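Local coordinates for ribosome-associated protein Y (PSrp-1) (Clostridium acetobutylicum, PDB 3KA5) that probably drives the pairing of 70S ribosomes into translationally inactive 100S dimers in stationary phase, and is represented here by its C-terminal domain, at residues E17-M22 / G49-I54; F29-N34 / V40-K45. All coordinates share one frame; numbering follows the deposited sequence.

Contact 1: E17-M22 / G49-I54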
loop_
_atom_site.group_PDB
_atom_site.type_symbol
_atom_site.label_atom_id
_atom_site.label_comp_id
_atom_site.label_asym_id
_atom_site.label_seq_id
_atom_site.Cartn_x
_atom_site.Cartn_y
_atom_site.Cartn_z
ATOM N N GLU B 17 9.457 -0.674 -12.455
ATOM C CA GLU B 17 8.983 -2.022 -12.722
ATOM C C GLU B 17 7.672 -2.250 -11.979
ATOM O O GLU B 17 6.796 -2.960 -12.468
ATOM C CB GLU B 17 10.001 -3.074 -12.271
ATOM C CG GLU B 17 9.606 -4.485 -12.707
ATOM C CD GLU B 17 10.531 -5.557 -12.162
ATOM O OE1 GLU B 17 11.733 -5.278 -12.004
ATOM O OE2 GLU B 17 10.052 -6.685 -11.907
ATOM N N ALA B 18 7.536 -1.652 -10.795
ATOM C CA ALA B 18 6.310 -1.813 -10.020
ATOM C C ALA B 18 5.122 -1.184 -10.745
ATOM O O ALA B 18 4.023 -1.745 -10.756
ATOM C CB ALA B 18 6.470 -1.189 -8.624
ATOM N N VAL B 19 5.326 -0.009 -11.337
ATOM C CA VAL B 19 4.238 0.644 -12.060
ATOM C C VAL B 19 3.827 -0.203 -13.257
ATOM O O VAL B 19 2.639 -0.354 -13.550
ATOM C CB VAL B 19 4.644 2.051 -12.560
ATOM C CG1 VAL B 19 3.577 2.603 -13.490
ATOM C CG2 VAL B 19 4.832 2.978 -11.380
ATOM N N LEU B 20 4.815 -0.757 -13.950
ATOM C CA LEU B 20 4.549 -1.603 -15.110
ATOM C C LEU B 20 3.762 -2.842 -14.682
ATOM O O LEU B 20 2.762 -3.201 -15.304
ATOM C CB LEU B 20 5.877 -2.007 -15.761
ATOM C CG LEU B 20 5.883 -2.943 -16.972
ATOM C CD1 LEU B 20 4.960 -2.418 -18.064
ATOM C CD2 LEU B 20 7.322 -3.061 -17.486
ATOM N N GLU B 21 4.223 -3.486 -13.613
ATOM C CA GLU B 21 3.563 -4.679 -13.079
ATOM C C GLU B 21 2.133 -4.378 -12.665
ATOM O O GLU B 21 1.215 -5.167 -12.922
ATOM C CB GLU B 21 4.324 -5.209 -11.863
ATOM C CG GLU B 21 5.564 -5.999 -12.200
ATOM C CD GLU B 21 5.242 -7.249 -12.984
ATOM O OE1 GLU B 21 4.351 -8.007 -12.553
ATOM O OE2 GLU B 21 5.877 -7.476 -14.027
HETATM N N MSE B 22 1.939 -3.242 -12.006
HETATM C CA MSE B 22 0.600 -2.882 -11.571
HETATM C C MSE B 22 -0.328 -2.806 -12.769
HETATM O O MSE B 22 -1.454 -3.297 -12.720
HETATM C CB MSE B 22 0.606 -1.541 -10.831
HETATM C CG MSE B 22 -0.781 -1.067 -10.436
HETATM SE SE MSE B 22 -0.667 0.632 -9.505
HETATM C CE MSE B 22 0.246 1.648 -10.851
ATOM N N GLY B 49 -3.427 11.303 -14.284
ATOM C CA GLY B 49 -2.611 10.741 -15.342
ATOM C C GLY B 49 -1.303 10.182 -14.820
ATOM O O GLY B 49 -0.788 9.190 -15.336
ATOM N N ASN B 50 -0.757 10.822 -13.791
ATOM C CA ASN B 50 0.499 10.376 -13.212
ATOM C C ASN B 50 0.299 9.209 -12.251
ATOM O O ASN B 50 -0.818 8.760 -12.002
ATOM C CB ASN B 50 1.190 11.525 -12.472
ATOM C CG ASN B 50 1.676 12.620 -13.407
ATOM O OD1 ASN B 50 2.474 12.375 -14.313
ATOM N ND2 ASN B 50 1.200 13.838 -13.184
ATOM N N TYR B 51 1.409 8.726 -11.718
ATOM C CA TYR B 51 1.396 7.622 -10.773
ATOM C C TYR B 51 1.975 8.150 -9.477
ATOM O O TYR B 51 2.785 9.076 -9.489
ATOM C CB TYR B 51 2.267 6.475 -11.294
ATOM C CG TYR B 51 1.706 5.784 -12.516
ATOM C CD1 TYR B 51 0.648 4.885 -12.405
ATOM C CD2 TYR B 51 2.215 6.049 -13.787
ATOM C CE1 TYR B 51 0.111 4.264 -13.532
ATOM C CE2 TYR B 51 1.683 5.433 -14.918
ATOM C CZ TYR B 51 0.632 4.543 -14.782
ATOM O OH TYR B 51 0.094 3.934 -15.894
ATOM N N GLY B 52 1.554 7.566 -8.362
ATOM C CA GLY B 52 2.073 7.986 -7.080
ATOM C C GLY B 52 2.859 6.858 -6.445
ATOM O O GLY B 52 2.599 5.680 -6.702
ATOM N N LEU B 53 3.830 7.229 -5.620
ATOM C CA LEU B 53 4.670 6.281 -4.914
ATOM C C LEU B 53 4.646 6.677 -3.445
ATOM O O LEU B 53 5.026 7.788 -3.098
ATOM C CB LEU B 53 6.106 6.355 -5.433
ATOM C CG LEU B 53 7.132 5.488 -4.703
ATOM C CD1 LEU B 53 6.896 4.027 -5.021
ATOM C CD2 LEU B 53 8.528 5.892 -5.131
ATOM N N ILE B 54 4.181 5.777 -2.590
ATOM C CA ILE B 54 4.118 6.042 -1.157
ATOM C C ILE B 54 5.317 5.377 -0.490
ATOM O O ILE B 54 5.562 4.177 -0.678
ATOM C CB ILE B 54 2.805 5.488 -0.553
ATOM C CG1 ILE B 54 1.608 6.078 -1.307
ATOM C CG2 ILE B 54 2.725 5.824 0.934
ATOM C CD1 ILE B 54 0.272 5.464 -0.939
#
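Val-19 sets one methyl squarely on a face of the Tyr-51 ring. Val-19 CG1 stands 3.5 Å from the centroid of the Tyr-51 ring and only 4° off its normal, so it is almost equidistant from all six ring carbons, a textbook CH-pi contact. The methyl gets there because Val-19 turns CG1 opposite its own backbone N (chi1 171°), sending this branch from helix 15-25 out to the strand. One turn on, selenomethionine Met-22 reaches the same ring by a different route. Its chain is extended as far as SE and then bends at chi3 (57°), which brings Met-22 CE to 3.6 Å from Tyr-51 CD1, an oblique approach to the CD1-CE1 side. Glu-23 of the helix also touches Tyr-51, while Met-22 packs on Phe-30 of strand 29-34. Val-19 additionally meets Ile-2 of the second subunit, and strand 51-55 pairs there in a parallel ladder with a strand of that chain. The helix is thus seated on the outermost strand of this chain's part of the sheet, beside the dimer interface. Between these segments the helix and the ring are held by dispersion and CH-pi attraction alone.

Contact 2: F29-N34 / V40-K45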
loop_
_atom_site.group_PDB
_atom_site.type_symbol
_atom_site.label_atom_id
_atom_site.label_comp_id
_atom_site.label_asym_id
_atom_site.label_seq_id
_atom_site.Cartn_x
_atom_site.Cartn_y
_atom_site.Cartn_z
ATOM N N PHE B 29 -3.470 -0.253 -7.233
ATOM C CA PHE B 29 -2.364 0.047 -6.338
ATOM C C PHE B 29 -1.542 -1.232 -6.288
ATOM O O PHE B 29 -2.058 -2.302 -6.598
ATOM C CB PHE B 29 -2.860 0.481 -4.953
ATOM C CG PHE B 29 -3.438 -0.621 -4.128
ATOM C CD1 PHE B 29 -2.615 -1.434 -3.355
ATOM C CD2 PHE B 29 -4.808 -0.829 -4.096
ATOM C CE1 PHE B 29 -3.158 -2.442 -2.552
ATOM C CE2 PHE B 29 -5.360 -1.833 -3.298
ATOM C CZ PHE B 29 -4.532 -2.638 -2.526
ATOM N N PHE B 30 -0.273 -1.127 -5.923
ATOM C CA PHE B 30 0.596 -2.305 -5.924
ATOM C C PHE B 30 1.647 -2.162 -4.828
ATOM O O PHE B 30 2.388 -1.178 -4.789
ATOM C CB PHE B 30 1.248 -2.405 -7.317
ATOM C CG PHE B 30 2.012 -3.680 -7.566
ATOM C CD1 PHE B 30 1.346 -4.869 -7.855
ATOM C CD2 PHE B 30 3.400 -3.675 -7.572
ATOM C CE1 PHE B 30 2.061 -6.028 -8.160
ATOM C CE2 PHE B 30 4.118 -4.824 -7.873
ATOM C CZ PHE B 30 3.450 -6.000 -8.168
ATOM N N VAL B 31 1.692 -3.138 -3.922
ATOM C CA VAL B 31 2.642 -3.131 -2.815
ATOM C C VAL B 31 3.887 -3.896 -3.236
ATOM O O VAL B 31 3.787 -4.991 -3.788
ATOM C CB VAL B 31 2.039 -3.822 -1.566
ATOM C CG1 VAL B 31 3.004 -3.724 -0.396
ATOM C CG2 VAL B 31 0.697 -3.189 -1.222
ATOM N N PHE B 32 5.061 -3.334 -2.980
ATOM C CA PHE B 32 6.291 -4.011 -3.365
ATOM C C PHE B 32 7.478 -3.624 -2.498
ATOM O O PHE B 32 7.460 -2.604 -1.807
ATOM C CB PHE B 32 6.618 -3.710 -4.834
ATOM C CG PHE B 32 7.082 -2.293 -5.081
ATOM C CD1 PHE B 32 8.404 -2.031 -5.410
ATOM C CD2 PHE B 32 6.190 -1.224 -4.990
ATOM C CE1 PHE B 32 8.842 -0.724 -5.642
ATOM C CE2 PHE B 32 6.617 0.087 -5.221
ATOM C CZ PHE B 32 7.946 0.335 -5.548
ATOM N N GLN B 33 8.508 -4.457 -2.539
ATOM C CA GLN B 33 9.733 -4.204 -1.796
ATOM C C GLN B 33 10.603 -3.410 -2.760
ATOM O O GLN B 33 11.010 -3.936 -3.791
ATOM C CB GLN B 33 10.411 -5.533 -1.452
ATOM C CG GLN B 33 11.785 -5.405 -0.829
ATOM C CD GLN B 33 11.726 -5.081 0.644
ATOM O OE1 GLN B 33 11.217 -4.035 1.042
ATOM N NE2 GLN B 33 12.249 -5.984 1.467
ATOM N N ASN B 34 10.863 -2.144 -2.446
ATOM C CA ASN B 34 11.680 -1.300 -3.313
ATOM C C ASN B 34 13.132 -1.753 -3.217
ATOM O O ASN B 34 13.727 -1.709 -2.143
ATOM C CB ASN B 34 11.568 0.168 -2.885
ATOM C CG ASN B 34 12.174 1.117 -3.900
ATOM O OD1 ASN B 34 13.247 0.859 -4.437
ATOM N ND2 ASN B 34 11.492 2.228 -4.162
ATOM N N VAL B 40 9.432 -1.407 1.942
ATOM C CA VAL B 40 8.159 -1.625 1.276
ATOM C C VAL B 40 7.594 -0.275 0.858
ATOM O O VAL B 40 7.594 0.685 1.634
ATOM C CB VAL B 40 7.148 -2.323 2.202
ATOM C CG1 VAL B 40 5.773 -2.317 1.567
ATOM C CG2 VAL B 40 7.588 -3.750 2.468
ATOM N N ASN B 41 7.128 -0.213 -0.380
ATOM C CA ASN B 41 6.540 0.993 -0.948
ATOM C C ASN B 41 5.228 0.584 -1.608
ATOM O O ASN B 41 4.959 -0.606 -1.791
ATOM C CB ASN B 41 7.442 1.585 -2.031
ATOM C CG ASN B 41 8.675 2.285 -1.478
ATOM O OD1 ASN B 41 8.927 2.309 -0.270
ATOM N ND2 ASN B 41 9.453 2.865 -2.378
ATOM N N VAL B 42 4.426 1.570 -1.983
ATOM C CA VAL B 42 3.160 1.310 -2.648
ATOM C C VAL B 42 2.981 2.292 -3.799
ATOM O O VAL B 42 3.062 3.505 -3.601
ATOM C CB VAL B 42 1.969 1.476 -1.673
ATOM C CG1 VAL B 42 0.661 1.132 -2.379
ATOM C CG2 VAL B 42 2.167 0.576 -0.449
ATOM N N VAL B 43 2.776 1.777 -5.007
ATOM C CA VAL B 43 2.543 2.651 -6.146
ATOM C C VAL B 43 1.054 2.580 -6.422
ATOM O O VAL B 43 0.400 1.587 -6.096
ATOM C CB VAL B 43 3.337 2.230 -7.421
ATOM C CG1 VAL B 43 4.799 2.595 -7.266
ATOM C CG2 VAL B 43 3.199 0.742 -7.674
ATOM N N TYR B 44 0.509 3.641 -6.997
ATOM C CA TYR B 44 -0.911 3.682 -7.297
ATOM C C TYR B 44 -1.167 4.652 -8.436
ATOM O O TYR B 44 -0.316 5.478 -8.763
ATOM C CB TYR B 44 -1.698 4.096 -6.045
ATOM C CG TYR B 44 -1.394 5.501 -5.567
ATOM C CD1 TYR B 44 -2.182 6.580 -5.965
ATOM C CD2 TYR B 44 -0.298 5.755 -4.746
ATOM C CE1 TYR B 44 -1.886 7.883 -5.555
ATOM C CE2 TYR B 44 0.009 7.058 -4.333
ATOM C CZ TYR B 44 -0.788 8.111 -4.743
ATOM O OH TYR B 44 -0.486 9.398 -4.344
ATOM N N LYS B 45 -2.335 4.536 -9.052
ATOM C CA LYS B 45 -2.695 5.412 -10.153
ATOM C C LYS B 45 -3.598 6.508 -9.607
ATOM O O LYS B 45 -4.578 6.227 -8.924
ATOM C CB LYS B 45 -3.424 4.619 -11.240
ATOM C CG LYS B 45 -3.586 5.376 -12.546
ATOM C CD LYS B 45 -3.932 4.439 -13.690
ATOM C CE LYS B 45 -3.818 5.158 -15.019
ATOM N NZ LYS B 45 -4.031 4.235 -16.167
#
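Phe-30 and Val-43 face each other as an antiparallel hydrogen-bonded pair, with Phe-30 N 2.8 Å from Val-43 O and Val-43 N 3.0 Å from Phe-30 O. Phe-32 and Asn-41 repeat the pattern, and their bonds are straighter: Asn-41 N donates to Phe-32 O over 2.8 Å at an N-H...O angle of 171°. CA-H...O contacts from residues such as Val-42, whose CA lies 3.4 Å from Phe-30 O, fill in the ladder.

On the face carrying Phe-30, Phe-32, Asn-41 and Val-43, the Phe-32 ring bridges the two strands. Its chi1 of 71° places CG between the backbone N and the carbonyl carbon and swings the ring across to the other strand, where Phe-32 CE2 lies 3.6 Å from Asn-41 CB and 3.7 Å from Val-43 CG1. Phe-30 behaves differently: its CB meets Val-43 CG2, but with chi1 at -171° the ring leads off to Met-22 and Leu-25 of helix 15-25. Ala-18 of that helix and Leu-53 of strand 51-55 close in on Phe-32.

The reverse face carries Val-31, Val-40 and Val-42 together with Phe-29, Gln-33 and Tyr-44. Val-31 CG1 crosses diagonally to Val-40 CG1 at 3.7 Å, and Val-31 CG2 lies 4.1 Å from Val-42 CG2. Here the second subunit takes over: its Val-42 and Val-31 pack on Val-31 and Val-42 of this chain, and the Phe-29 rings of the two chains stack.

The hairpin therefore has two largely apolar faces around a bonded backbone, with Asn-41 on the helix side and Gln-33 on the other. Apolar packing on the face of Val-31 and Val-42 continues into the second copy, consistent with a face made for dimerising.

The two contacts lie about 7 Å apart between centres and belong to one small alpha+beta unit in which helix 15-25 packs on a three-stranded antiparallel sheet. Along the chain, contact 2 is nested inside the loop closed by contact 1: helix, then the hairpin 29-34 / 39-45, then strand 51-55. Strand 39-45 is the middle strand, shared by the hairpin and its pairing with 51-55; Gly-52 N probably bonds to Tyr-44 O and Ile-54 N to Val-42 O, and Leu-53 packs on Val-43. Both contacts touch the second subunit, so core and dimer interface are built from the same strands, in keeping with a C-terminal domain that probably links two ribosomes by dimerising.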